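Local coordinates for protein beta-galactosidase (Bacillus circulans subsp. alkalophilus, PDB 3TTY) that hydrolyses terminal beta-D-galactosyl residues from beta-galactosides, using a TIM-barrel glycoside hydrolase domain that binds galactose, at residues A[393-398]-A[438-443]; A[73-78]-A[139-144]; A[524-529]-A[561-566]. All coordinates share one frame; numbering follows the deposited sequence.

Contact 1 (A[393-398]-A[438-443]); sequences ARSEAK and NIQTDM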
loop_
_atom_site.group_PDB
_atom_site.type_symbol
_atom_site.label_atom_id
_atom_site.label_comp_id
_atom_site.label_asym_id
_atom_site.label_seq_id
_atom_site.Cartn_x
_atom_site.Cartn_y
_atom_site.Cartn_z
ATOM N N ALA A 393 -44.411 9.909 12.223
ATOM C CA ALA A 393 -44.515 10.750 11.032
ATOM C C ALA A 393 -43.757 10.107 9.869
ATOM O O ALA A 393 -42.716 9.496 10.070
ATOM C CB ALA A 393 -43.986 12.138 11.310
ATOM N N ARG A 394 -44.269 10.255 8.653
ATOM C CA ARG A 394 -43.697 9.544 7.515
ATOM C C ARG A 394 -43.406 10.436 6.314
ATOM O O ARG A 394 -43.916 11.550 6.225
ATOM C CB ARG A 394 -44.598 8.368 7.136
ATOM C CG ARG A 394 -44.708 7.347 8.266
ATOM C CD ARG A 394 -45.823 6.351 8.031
ATOM N NE ARG A 394 -45.407 5.257 7.161
ATOM C CZ ARG A 394 -44.931 4.093 7.596
ATOM N NH1 ARG A 394 -44.807 3.855 8.903
ATOM N NH2 ARG A 394 -44.580 3.161 6.718
ATOM N N SER A 395 -42.563 9.951 5.407
ATOM C CA SER A 395 -42.288 10.653 4.158
ATOM C C SER A 395 -43.438 10.483 3.177
ATOM O O SER A 395 -44.032 9.406 3.090
ATOM C CB SER A 395 -41.005 10.125 3.503
ATOM O OG SER A 395 -40.917 10.578 2.158
ATOM N N GLU A 396 -43.741 11.546 2.437
ATOM C CA GLU A 396 -44.707 11.474 1.340
ATOM C C GLU A 396 -44.049 11.859 0.021
ATOM O O GLU A 396 -44.670 12.456 -0.856
ATOM C CB GLU A 396 -45.960 12.313 1.646
ATOM C CG GLU A 396 -46.875 11.592 2.649
ATOM C CD GLU A 396 -48.152 12.337 2.987
ATOM O OE1 GLU A 396 -48.388 13.437 2.433
ATOM O OE2 GLU A 396 -48.921 11.809 3.823
ATOM N N ALA A 397 -42.777 11.489 -0.097
ATOM C CA ALA A 397 -41.993 11.694 -1.306
ATOM C C ALA A 397 -42.742 11.251 -2.550
ATOM O O ALA A 397 -43.486 10.264 -2.515
ATOM C CB ALA A 397 -40.667 10.950 -1.210
ATOM N N LYS A 398 -42.538 11.994 -3.638
ATOM C CA LYS A 398 -43.066 11.635 -4.954
ATOM C C LYS A 398 -41.904 11.230 -5.832
ATOM O O LYS A 398 -42.093 10.823 -6.975
ATOM C CB LYS A 398 -43.792 12.815 -5.620
ATOM C CG LYS A 398 -45.006 13.335 -4.877
ATOM C CD LYS A 398 -46.022 12.251 -4.624
ATOM C CE LYS A 398 -47.233 12.822 -3.894
ATOM N NZ LYS A 398 -47.827 14.000 -4.618
ATOM N N ASN A 438 -34.448 20.646 -2.233
ATOM C CA ASN A 438 -35.438 20.324 -1.215
ATOM C C ASN A 438 -36.606 19.525 -1.807
ATOM O O ASN A 438 -37.762 19.688 -1.406
ATOM C CB ASN A 438 -35.939 21.597 -0.511
ATOM C CG ASN A 438 -34.806 22.413 0.114
ATOM O OD1 ASN A 438 -33.851 21.861 0.669
ATOM N ND2 ASN A 438 -34.906 23.732 0.019
ATOM N N ILE A 439 -36.298 18.667 -2.772
ATOM C CA ILE A 439 -37.307 17.770 -3.319
ATOM C C ILE A 439 -37.349 16.570 -2.405
ATOM O O ILE A 439 -36.345 15.882 -2.236
ATOM C CB ILE A 439 -36.960 17.285 -4.750
ATOM C CG1 ILE A 439 -36.670 18.461 -5.694
ATOM C CG2 ILE A 439 -38.082 16.413 -5.299
ATOM C CD1 ILE A 439 -37.913 19.141 -6.217
ATOM N N GLN A 440 -38.502 16.326 -1.800
ATOM C CA GLN A 440 -38.653 15.210 -0.881
ATOM C C GLN A 440 -38.435 13.902 -1.633
ATOM O O GLN A 440 -39.064 13.656 -2.663
ATOM C CB GLN A 440 -40.040 15.237 -0.255
ATOM C CG GLN A 440 -40.285 14.126 0.750
ATOM C CD GLN A 440 -39.480 14.297 2.034
ATOM O OE1 GLN A 440 -38.913 15.370 2.300
ATOM N NE2 GLN A 440 -39.421 13.231 2.836
ATOM N N THR A 441 -37.538 13.067 -1.123
ATOM C CA THR A 441 -37.145 11.858 -1.830
ATOM C C THR A 441 -36.982 10.673 -0.880
ATOM O O THR A 441 -36.571 10.834 0.273
ATOM C CB THR A 441 -35.810 12.073 -2.555
ATOM O OG1 THR A 441 -34.813 12.378 -1.581
ATOM C CG2 THR A 441 -35.891 13.238 -3.504
ATOM N N ASP A 442 -37.322 9.485 -1.366
ATOM C CA ASP A 442 -37.094 8.244 -0.631
ATOM C C ASP A 442 -36.049 7.403 -1.334
ATOM O O ASP A 442 -36.127 7.205 -2.550
ATOM C CB ASP A 442 -38.358 7.392 -0.589
ATOM C CG ASP A 442 -39.451 8.015 0.213
ATOM O OD1 ASP A 442 -39.144 8.885 1.058
ATOM O OD2 ASP A 442 -40.613 7.607 0.004
ATOM N N MET A 443 -35.099 6.883 -0.562
ATOM C CA MET A 443 -34.234 5.812 -1.034
ATOM C C MET A 443 -35.041 4.524 -0.936
ATOM O O MET A 443 -35.661 4.259 0.095
ATOM C CB MET A 443 -32.977 5.720 -0.169
ATOM C CG MET A 443 -32.087 6.950 -0.235
ATOM S SD MET A 443 -31.426 7.217 -1.884
ATOM C CE MET A 443 -30.786 5.580 -2.237
HETATM O O HOH W 1 -41.403 14.435 -3.675
#
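The backbones of S395 to K398 and Q440 to D442 run at 99° to each other and come nearest where A397 faces Q440, with CA atoms 4.9 Å apart. The S395 hydroxyl is the polar hub. Its OG donates to D442 OD1 at 2.7 Å, on the syn side of the carboxylate. The same OG accepts from Q440 NE2 at 3.1 Å, in a nearly straight bond (177°) that lies in the Q440 amide plane. Q440 reaches it through a bend at chi2 (70°), while its OE1 bonds to the backbone N of E621. The backbone N of A397 also donates to S395 OG, which makes an ST turn. This turn leads into strand 399-402, the neighbour of strand 441-444 at the edge of the mixed sheet in the trimerisation domain. Beside the hydroxyl, A397 CB rests against D442 OD1 at 3.4 Å and against the Q440 backbone. R295 forms a salt bridge with D442 OD1, and Y453 OH bonds to OD2. The carboxylate is therefore gripped at both oxygens, and the arginine probably favours its charged form. One water links the two backbones, accepting from K398 N and donating to Q440 O, each at 2.7 Å.

Contact 2 (A[73-78]-A[139-144]); sequences NIYLCL and HPQIVM
L76 and I142 pair side by side on one face of the sheet, where L78 CD2 also meets I142 CD1 at 3.9 Å. L76 CD1 lies against Q141 CB at 3.8 Å. The opposite face carries C77 and M144, with SG 3.9 Å from M144 CG. The M144 chain then bends at chi2 and chi3, and its end leads away from C77. These are strands three and four of the eight-stranded parallel TIM barrel. The axes of strands 75-78 and 142-144 cross at -52°, and the register slips by one residue between L76 and C77, a beta bulge. L76 O accepts from V143 N, and L78 N donates to M144 O. L76 N donates to Q141 O, which also sits at the edge of the Y75 ring, near its plane. V143 CG1 approaches the same ring at 3.7 Å from CD1. At the polar edge, Q141 bends back at chi2 (-56°) and its NE2 donates to I74 O at 2.9 Å. That donor stands above the carbonyl plane, while I74 O lies in the amide plane of Q141. The amide is turned only 20° from the Y75 ring. A leucine in place of Q141 would probably leave I74 O without this donor and the rim of the Y75 ring face without the amide beside CD1. Before the strand, Q141 N donates to H139 ND1 at 3.2 Å, in the imidazole plane.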
loop_
_atom_site.group_PDB
_atom_site.type_symbol
_atom_site.label_atom_id
_atom_site.label_comp_id
_atom_site.label_asym_id
_atom_site.label_seq_id
_atom_site.Cartn_x
_atom_site.Cartn_y
_atom_site.Cartn_z
ATOM N N ASN A 73 -36.555 5.766 36.591
ATOM C CA ASN A 73 -37.502 5.616 35.483
ATOM C C ASN A 73 -36.834 5.812 34.112
ATOM O O ASN A 73 -37.451 6.298 33.162
ATOM C CB ASN A 73 -38.726 6.536 35.658
ATOM C CG ASN A 73 -39.871 6.189 34.691
ATOM O OD1 ASN A 73 -40.476 7.078 34.081
ATOM N ND2 ASN A 73 -40.164 4.892 34.544
ATOM N N ILE A 74 -35.564 5.432 34.023
ATOM C CA ILE A 74 -34.873 5.379 32.743
ATOM C C ILE A 74 -35.183 4.044 32.078
ATOM O O ILE A 74 -35.176 3.001 32.734
ATOM C CB ILE A 74 -33.359 5.545 32.918
ATOM C CG1 ILE A 74 -33.039 6.970 33.369
ATOM C CG2 ILE A 74 -32.624 5.209 31.632
ATOM C CD1 ILE A 74 -31.584 7.186 33.752
ATOM N N TYR A 75 -35.479 4.088 30.785
ATOM C CA TYR A 75 -35.864 2.898 30.030
ATOM C C TYR A 75 -34.663 2.146 29.478
ATOM O O TYR A 75 -33.597 2.733 29.269
ATOM C CB TYR A 75 -36.817 3.277 28.898
ATOM C CG TYR A 75 -38.178 3.720 29.407
ATOM C CD1 TYR A 75 -39.078 2.796 29.932
ATOM C CD2 TYR A 75 -38.560 5.063 29.366
ATOM C CE1 TYR A 75 -40.326 3.193 30.403
ATOM C CE2 TYR A 75 -39.807 5.475 29.833
ATOM C CZ TYR A 75 -40.682 4.535 30.350
ATOM O OH TYR A 75 -41.914 4.931 30.814
ATOM N N LEU A 76 -34.851 0.852 29.225
ATOM C CA LEU A 76 -33.745 -0.032 28.886
ATOM C C LEU A 76 -33.815 -0.585 27.465
ATOM O O LEU A 76 -34.807 -1.205 27.059
ATOM C CB LEU A 76 -33.657 -1.169 29.894
ATOM C CG LEU A 76 -33.562 -0.641 31.328
ATOM C CD1 LEU A 76 -33.823 -1.731 32.353
ATOM C CD2 LEU A 76 -32.224 0.013 31.556
ATOM N N CYS A 77 -32.759 -0.311 26.706
ATOM C CA CYS A 77 -32.498 -1.022 25.472
ATOM C C CYS A 77 -31.492 -2.126 25.835
ATOM O O CYS A 77 -30.293 -1.872 25.944
ATOM C CB CYS A 77 -31.930 -0.072 24.423
ATOM S SG CYS A 77 -31.650 -0.860 22.838
ATOM N N LEU A 78 -31.990 -3.341 26.058
ATOM C CA LEU A 78 -31.163 -4.407 26.615
ATOM C C LEU A 78 -30.496 -5.238 25.523
ATOM O O LEU A 78 -31.172 -5.833 24.689
ATOM C CB LEU A 78 -31.976 -5.305 27.560
ATOM C CG LEU A 78 -31.211 -6.447 28.247
ATOM C CD1 LEU A 78 -30.018 -5.928 29.078
ATOM C CD2 LEU A 78 -32.123 -7.285 29.114
ATOM N N HIS A 139 -39.979 -7.683 33.375
ATOM C CA HIS A 139 -39.476 -6.373 33.731
ATOM C C HIS A 139 -40.069 -5.317 32.814
ATOM O O HIS A 139 -39.972 -5.427 31.593
ATOM C CB HIS A 139 -37.952 -6.314 33.730
ATOM C CG HIS A 139 -37.409 -5.225 34.601
ATOM N ND1 HIS A 139 -37.589 -3.887 34.317
ATOM C CD2 HIS A 139 -36.721 -5.274 35.767
ATOM C CE1 HIS A 139 -37.023 -3.159 35.263
ATOM N NE2 HIS A 139 -36.488 -3.976 36.154
ATOM N N PRO A 140 -40.705 -4.302 33.420
ATOM C CA PRO A 140 -41.477 -3.224 32.790
ATOM C C PRO A 140 -40.651 -2.195 32.019
ATOM O O PRO A 140 -41.209 -1.530 31.147
ATOM C CB PRO A 140 -42.147 -2.536 33.991
ATOM C CG PRO A 140 -41.228 -2.818 35.143
ATOM C CD PRO A 140 -40.726 -4.211 34.892
ATOM N N GLN A 141 -39.365 -2.060 32.332
ATOM C CA GLN A 141 -38.555 -0.976 31.776
ATOM C C GLN A 141 -37.958 -1.289 30.404
ATOM O O GLN A 141 -37.601 -0.377 29.648
ATOM C CB GLN A 141 -37.429 -0.599 32.740
ATOM C CG GLN A 141 -37.888 0.115 33.979
ATOM C CD GLN A 141 -38.672 1.366 33.655
ATOM O OE1 GLN A 141 -39.898 1.376 33.744
ATOM N NE2 GLN A 141 -37.968 2.431 33.267
ATOM N N ILE A 142 -37.846 -2.573 30.087
ATOM C CA ILE A 142 -37.231 -2.995 28.829
ATOM C C ILE A 142 -38.125 -2.686 27.640
ATOM O O ILE A 142 -39.192 -3.267 27.487
ATOM C CB ILE A 142 -36.912 -4.493 28.841
ATOM C CG1 ILE A 142 -36.027 -4.833 30.041
ATOM C CG2 ILE A 142 -36.252 -4.897 27.539
ATOM C CD1 ILE A 142 -35.714 -6.309 30.172
ATOM N N VAL A 143 -37.672 -1.779 26.783
ATOM C CA VAL A 143 -38.497 -1.291 25.694
ATOM C C VAL A 143 -38.013 -1.801 24.345
ATOM O O VAL A 143 -38.670 -1.590 23.318
ATOM C CB VAL A 143 -38.488 0.250 25.662
ATOM C CG1 VAL A 143 -39.320 0.833 26.812
ATOM C CG2 VAL A 143 -37.049 0.767 25.719
ATOM N N MET A 144 -36.853 -2.452 24.342
ATOM C CA MET A 144 -36.200 -2.853 23.096
ATOM C C MET A 144 -35.096 -3.868 23.374
ATOM O O MET A 144 -34.366 -3.727 24.353
ATOM C CB MET A 144 -35.626 -1.619 22.397
ATOM C CG MET A 144 -34.953 -1.877 21.055
ATOM S SD MET A 144 -36.069 -2.384 19.710
ATOM C CE MET A 144 -37.251 -1.044 19.686
#

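Contact 3 (A[524-529]-A[561-566]); sequences HQNEIV and YGADYY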
loop_
_atom_site.group_PDB
_atom_site.type_symbol
_atom_site.label_atom_id
_atom_site.label_comp_id
_atom_site.label_asym_id
_atom_site.label_seq_id
_atom_site.Cartn_x
_atom_site.Cartn_y
_atom_site.Cartn_z
ATOM N N HIS A 524 -9.875 13.169 -17.942
ATOM C CA HIS A 524 -10.507 13.362 -19.236
ATOM C C HIS A 524 -12.010 13.480 -19.041
ATOM O O HIS A 524 -12.598 12.795 -18.203
ATOM C CB HIS A 524 -10.201 12.213 -20.188
ATOM C CG HIS A 524 -8.809 12.232 -20.733
ATOM N ND1 HIS A 524 -7.715 11.831 -19.996
ATOM C CD2 HIS A 524 -8.332 12.599 -21.945
ATOM C CE1 HIS A 524 -6.624 11.954 -20.730
ATOM N NE2 HIS A 524 -6.969 12.420 -21.915
ATOM N N GLN A 525 -12.623 14.363 -19.815
ATOM C CA GLN A 525 -14.052 14.575 -19.752
ATOM C C GLN A 525 -14.587 14.697 -21.164
ATOM O O GLN A 525 -13.820 14.767 -22.117
ATOM C CB GLN A 525 -14.363 15.845 -18.960
ATOM C CG GLN A 525 -13.847 15.808 -17.529
ATOM C CD GLN A 525 -14.163 17.070 -16.746
ATOM O OE1 GLN A 525 -13.955 17.121 -15.534
ATOM N NE2 GLN A 525 -14.657 18.097 -17.434
ATOM N N ASN A 526 -15.909 14.701 -21.284
ATOM C CA ASN A 526 -16.581 14.992 -22.540
ATOM C C ASN A 526 -17.616 16.077 -22.261
ATOM O O ASN A 526 -17.636 16.672 -21.184
ATOM C CB ASN A 526 -17.254 13.738 -23.125
ATOM C CG ASN A 526 -17.434 13.814 -24.646
ATOM O OD1 ASN A 526 -18.202 14.630 -25.160
ATOM N ND2 ASN A 526 -16.735 12.940 -25.366
ATOM N N GLU A 527 -18.492 16.308 -23.221
ATOM C CA GLU A 527 -19.373 17.454 -23.184
ATOM C C GLU A 527 -20.789 17.006 -23.530
ATOM O O GLU A 527 -21.001 16.285 -24.511
ATOM C CB GLU A 527 -18.858 18.502 -24.177
ATOM C CG GLU A 527 -19.643 19.807 -24.283
ATOM C CD GLU A 527 -19.115 20.714 -25.409
ATOM O OE1 GLU A 527 -19.712 21.792 -25.663
ATOM O OE2 GLU A 527 -18.100 20.342 -26.044
ATOM N N ILE A 528 -21.741 17.403 -22.693
ATOM C CA ILE A 528 -23.155 17.195 -22.955
ATOM C C ILE A 528 -23.678 18.461 -23.626
ATOM O O ILE A 528 -23.655 19.549 -23.036
ATOM C CB ILE A 528 -23.925 16.908 -21.660
ATOM C CG1 ILE A 528 -23.491 15.565 -21.081
ATOM C CG2 ILE A 528 -25.419 16.885 -21.906
ATOM C CD1 ILE A 528 -23.996 15.327 -19.692
ATOM N N VAL A 529 -24.108 18.320 -24.877
ATOM C CA VAL A 529 -24.537 19.452 -25.688
ATOM C C VAL A 529 -26.014 19.361 -25.998
ATOM O O VAL A 529 -26.424 18.540 -26.809
ATOM C CB VAL A 529 -23.807 19.477 -27.032
ATOM C CG1 VAL A 529 -24.260 20.686 -27.862
ATOM C CG2 VAL A 529 -22.301 19.478 -26.821
ATOM N N TYR A 561 -23.157 14.093 -27.429
ATOM C CA TYR A 561 -21.762 14.285 -27.028
ATOM C C TYR A 561 -21.108 15.399 -27.843
ATOM O O TYR A 561 -21.490 15.655 -28.990
ATOM C CB TYR A 561 -20.950 13.002 -27.195
ATOM C CG TYR A 561 -21.293 11.898 -26.228
ATOM C CD1 TYR A 561 -21.887 10.726 -26.676
ATOM C CD2 TYR A 561 -21.008 12.015 -24.867
ATOM C CE1 TYR A 561 -22.192 9.706 -25.806
ATOM C CE2 TYR A 561 -21.317 10.998 -23.985
ATOM C CZ TYR A 561 -21.908 9.844 -24.466
ATOM O OH TYR A 561 -22.218 8.814 -23.616
ATOM N N GLY A 562 -20.111 16.045 -27.252
ATOM C CA GLY A 562 -19.471 17.180 -27.883
ATOM C C GLY A 562 -18.101 16.902 -28.462
ATOM O O GLY A 562 -17.598 17.707 -29.241
ATOM N N ALA A 563 -17.497 15.774 -28.089
ATOM C CA ALA A 563 -16.117 15.491 -28.469
ATOM C C ALA A 563 -15.855 14.007 -28.682
ATOM O O ALA A 563 -16.741 13.171 -28.464
ATOM C CB ALA A 563 -15.161 16.041 -27.422
ATOM N N ASP A 564 -14.629 13.691 -29.107
ATOM C CA ASP A 564 -14.201 12.306 -29.267
ATOM C C ASP A 564 -14.923 11.652 -30.447
ATOM O O ASP A 564 -15.790 12.276 -31.061
ATOM C CB ASP A 564 -14.443 11.525 -27.966
ATOM C CG ASP A 564 -13.234 10.714 -27.540
ATOM O OD1 ASP A 564 -12.508 10.227 -28.432
ATOM O OD2 ASP A 564 -13.008 10.572 -26.317
ATOM N N TYR A 565 -14.576 10.404 -30.763
ATOM C CA TYR A 565 -15.127 9.740 -31.955
ATOM C C TYR A 565 -16.643 9.550 -31.935
ATOM O O TYR A 565 -17.258 9.368 -32.990
ATOM C CB TYR A 565 -14.426 8.408 -32.236
ATOM C CG TYR A 565 -14.804 7.276 -31.304
ATOM C CD1 TYR A 565 -14.192 7.129 -30.067
ATOM C CD2 TYR A 565 -15.769 6.346 -31.671
ATOM C CE1 TYR A 565 -14.535 6.092 -29.222
ATOM C CE2 TYR A 565 -16.123 5.309 -30.833
ATOM C CZ TYR A 565 -15.505 5.185 -29.610
ATOM O OH TYR A 565 -15.861 4.151 -28.781
ATOM N N TYR A 566 -17.251 9.590 -30.751
ATOM C CA TYR A 566 -18.710 9.498 -30.668
ATOM C C TYR A 566 -19.409 10.862 -30.626
ATOM O O TYR A 566 -20.608 10.954 -30.348
ATOM C CB TYR A 566 -19.161 8.627 -29.501
ATOM C CG TYR A 566 -18.299 8.691 -28.258
ATOM C CD1 TYR A 566 -18.625 9.530 -27.195
ATOM C CD2 TYR A 566 -17.185 7.881 -28.132
ATOM C CE1 TYR A 566 -17.849 9.565 -26.047
ATOM C CE2 TYR A 566 -16.407 7.906 -26.992
ATOM C CZ TYR A 566 -16.736 8.747 -25.952
ATOM O OH TYR A 566 -15.938 8.756 -24.826
HETATM O O HOH W 2 -14.729 11.128 -24.297
#
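N526 joins strand 525-530 to the loop that follows strand 556-561, its antiparallel neighbour in the mixed sheet of the trimerisation domain. I528 and Y561 form a non-hydrogen-bonded pair there. The hydrogen bonds gather on the N526 amide. Its CG lies anti to the backbone N (chi1 -155°), which aims the amide at the loop. OD1 accepts from G562 N and A563 N, both at 3.2 Å. The G562 donor comes almost straight in line with the C=O, whereas the A563 donor is tilted 27° from its plane. E527 N of the same strand is a third donor to OD1. On the other end, ND2 donates to A563 O at 3.1 Å, from above that carbonyl's plane. The buried amide thus has partners at both ends, which fix its rotation. Backbone contacts are looser: E527 O takes a weak bond from G562 N. A CA-H...O contact runs from Y561 CA to E527 O at 3.3 Å. Apolar contact is small, chiefly V529 CG2 on G562 CA at 3.8 Å. G562 CA lies 3.9 Å from E527 OE2, and E527 OE1 bonds to S540 OG. R323 of the second subunit forms a salt bridge with D564 OD1, and Y566 OH bonds to D518. One water accepts from N526 ND2 at 2.9 Å and donates to both D564 OD2 and Y566 OH.

Along the chain, contact 2 comes first. It closes a 60-residue excursion between the third and fourth barrel strands, which carries helices 87-92 and 119-135. Contact 1 follows. Its 39-residue loop runs out along strand 399-402 and returns through helix 423-435 to the edge strand 441-444. Contact 3 is last and closes 31 residues containing strands 540-544, 546-552 and 556-561. The three loops lie in series, and none nests in or crosses another. Contacts 1 and 3 reach the same mixed sheet, with centres 35 Å apart. Contacts 2 and 3 lie on opposite sides of the chain's centre, about 60 Å apart between centres. Through R295, contact 1 also ties that sheet to the barrel domain.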